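Local coordinates for acetyltransferase, GNAT family (Streptococcus pneumoniae, PDB 2I79), which probably transfers the acetyl group of the acetyl coenzyme A it binds to an amine substrate, as a member of the GNAT family of acetyltransferases, at residues V74-D79 with E109-W114. Sequence-based numbering, arbitrary orientation.
Sequences VNITAD and EEAIEW
Ala111 brings the helix 103-117 against Val74: its CB is 3.5 Å from Val74 CG2, tighter than usual for two carbons, and 3.9 Å from CG1, so the methyl faces both branches of the valine fork. With chi1 at 53°, CG2 is the branch anti to the backbone N, and it makes the tighter of the two contacts. With so short a side chain at Ala111, the CA atoms of Val74 and Ala111 come within 6.9 Å. The side chain of Val74 lies about 7 Å from the bound acetyl coenzyme A. Ile76 CD1 reaches the same turn, 4.3 Å from Ala111 CB and 3.9 Å from the Ala111 carbonyl O. One turn on, Trp114 extends its indole along the strand direction, CG anti to the backbone N (chi1 -180°), and CE3 of its six-membered ring meets Ile76 CD1 at 4.1 Å in an oblique approach. Leu62 and Ile60 of the neighbouring strand 60-66 also touch Val74 and Ile76 respectively, and Ile60 also packs on Trp114. The axes of strand 74-77 and helix 109-114 come within 9.1 Å at closest, with 30° between their N-to-C directions, and the side-chain contacts are apolar. Strand 69-77 of the central mixed sheet thus packs against the helix that follows strand 87-94, helix-on-sheet packing of the GNAT fold.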
loop_
_atom_site.group_PDB
_atom_site.type_symbol
_atom_site.label_atom_id
_atom_site.label_comp_id
_atom_site.label_asym_id
_atom_site.label_seq_id
_atom_site.Cartn_x
_atom_site.Cartn_y
_atom_site.Cartn_z
ATOM N N VAL A 74 -7.971 -1.366 -15.973
ATOM C CA VAL A 74 -6.634 -1.160 -15.435
ATOM C C VAL A 74 -6.702 0.101 -14.562
ATOM O O VAL A 74 -7.292 1.121 -14.928
ATOM C CB VAL A 74 -5.498 -1.131 -16.526
ATOM C CG1 VAL A 74 -5.775 -0.142 -17.628
ATOM C CG2 VAL A 74 -4.110 -0.839 -15.872
ATOM N N ASN A 75 -6.115 -0.007 -13.378
ATOM C CA ASN A 75 -6.156 1.038 -12.389
ATOM C C ASN A 75 -4.730 1.412 -12.010
ATOM O O ASN A 75 -3.907 0.534 -11.694
ATOM C CB ASN A 75 -6.891 0.486 -11.192
ATOM C CG ASN A 75 -7.703 1.500 -10.498
ATOM O OD1 ASN A 75 -7.365 1.922 -9.391
ATOM N ND2 ASN A 75 -8.782 1.929 -11.138
ATOM N N ILE A 76 -4.404 2.693 -12.100
ATOM C CA ILE A 76 -3.207 3.192 -11.435
ATOM C C ILE A 76 -3.603 4.086 -10.269
ATOM O O ILE A 76 -4.369 5.034 -10.416
ATOM C CB ILE A 76 -2.273 3.953 -12.349
ATOM C CG1 ILE A 76 -1.831 3.067 -13.517
ATOM C CG2 ILE A 76 -1.085 4.446 -11.535
ATOM C CD1 ILE A 76 -1.062 3.822 -14.572
ATOM N N THR A 77 -3.068 3.729 -9.116
ATOM C CA THR A 77 -3.282 4.407 -7.852
ATOM C C THR A 77 -1.943 4.954 -7.365
ATOM O O THR A 77 -0.902 4.435 -7.719
ATOM C CB THR A 77 -3.855 3.392 -6.865
ATOM O OG1 THR A 77 -5.260 3.602 -6.775
ATOM C CG2 THR A 77 -3.206 3.482 -5.519
ATOM N N ALA A 78 -1.974 6.007 -6.556
ATOM C CA ALA A 78 -0.743 6.669 -6.122
ATOM C C ALA A 78 -0.972 7.605 -4.946
ATOM O O ALA A 78 -1.995 8.289 -4.874
ATOM C CB ALA A 78 -0.137 7.447 -7.284
ATOM N N ASP A 79 0.001 7.654 -4.049
ATOM C CA ASP A 79 0.048 8.650 -2.978
ATOM C C ASP A 79 0.493 9.996 -3.490
ATOM O O ASP A 79 1.069 10.082 -4.561
ATOM C CB ASP A 79 0.996 8.172 -1.886
ATOM C CG ASP A 79 0.415 7.011 -1.102
ATOM O OD1 ASP A 79 -0.779 6.661 -1.309
ATOM O OD2 ASP A 79 1.142 6.446 -0.273
ATOM N N GLU A 109 -0.694 -1.967 -21.819
ATOM C CA GLU A 109 0.127 -1.066 -22.638
ATOM C C GLU A 109 -0.408 0.344 -22.651
ATOM O O GLU A 109 0.363 1.300 -22.655
ATOM C CB GLU A 109 0.283 -1.537 -24.076
ATOM C CG GLU A 109 1.783 -1.709 -24.543
ATOM C CD GLU A 109 2.833 -0.857 -23.759
ATOM O OE1 GLU A 109 3.783 -1.482 -23.225
ATOM O OE2 GLU A 109 2.718 0.411 -23.670
ATOM N N GLU A 110 -1.729 0.481 -22.673
ATOM C CA GLU A 110 -2.329 1.808 -22.617
ATOM C C GLU A 110 -2.027 2.500 -21.290
ATOM O O GLU A 110 -1.774 3.727 -21.239
ATOM C CB GLU A 110 -3.833 1.748 -22.854
ATOM C CG GLU A 110 -4.221 1.550 -24.315
ATOM C CD GLU A 110 -3.424 2.432 -25.276
ATOM O OE1 GLU A 110 -3.328 3.655 -25.031
ATOM O OE2 GLU A 110 -2.879 1.887 -26.271
ATOM N N ALA A 111 -2.063 1.717 -20.217
ATOM C CA ALA A 111 -1.783 2.243 -18.891
ATOM C C ALA A 111 -0.335 2.710 -18.839
ATOM O O ALA A 111 -0.055 3.787 -18.336
ATOM C CB ALA A 111 -2.063 1.174 -17.816
ATOM N N ILE A 112 0.584 1.894 -19.364
ATOM C CA ILE A 112 2.018 2.234 -19.368
ATOM C C ILE A 112 2.300 3.511 -20.179
ATOM O O ILE A 112 3.101 4.359 -19.781
ATOM C CB ILE A 112 2.877 1.068 -19.916
ATOM C CG1 ILE A 112 2.836 -0.145 -18.957
ATOM C CG2 ILE A 112 4.313 1.531 -20.177
ATOM C CD1 ILE A 112 3.340 -1.492 -19.603
ATOM N N GLU A 113 1.633 3.628 -21.321
ATOM C CA GLU A 113 1.777 4.787 -22.187
ATOM C C GLU A 113 1.275 6.052 -21.487
ATOM O O GLU A 113 1.926 7.088 -21.554
ATOM C CB GLU A 113 0.968 4.575 -23.456
ATOM C CG GLU A 113 1.714 4.861 -24.715
ATOM C CD GLU A 113 0.878 4.522 -25.936
ATOM O OE1 GLU A 113 1.290 3.612 -26.711
ATOM O OE2 GLU A 113 -0.198 5.163 -26.091
ATOM N N TRP A 114 0.116 5.966 -20.824
ATOM C CA TRP A 114 -0.394 7.088 -20.049
ATOM C C TRP A 114 0.617 7.447 -18.948
ATOM O O TRP A 114 0.929 8.621 -18.742
ATOM C CB TRP A 114 -1.779 6.784 -19.452
ATOM C CG TRP A 114 -2.325 7.941 -18.653
ATOM C CD1 TRP A 114 -3.083 8.976 -19.123
ATOM C CD2 TRP A 114 -2.101 8.214 -17.259
ATOM N NE1 TRP A 114 -3.348 9.866 -18.117
ATOM C CE2 TRP A 114 -2.754 9.427 -16.964
ATOM C CE3 TRP A 114 -1.407 7.557 -16.235
ATOM C CZ2 TRP A 114 -2.757 9.977 -15.686
ATOM C CZ3 TRP A 114 -1.404 8.111 -14.979
ATOM C CH2 TRP A 114 -2.072 9.309 -14.714
#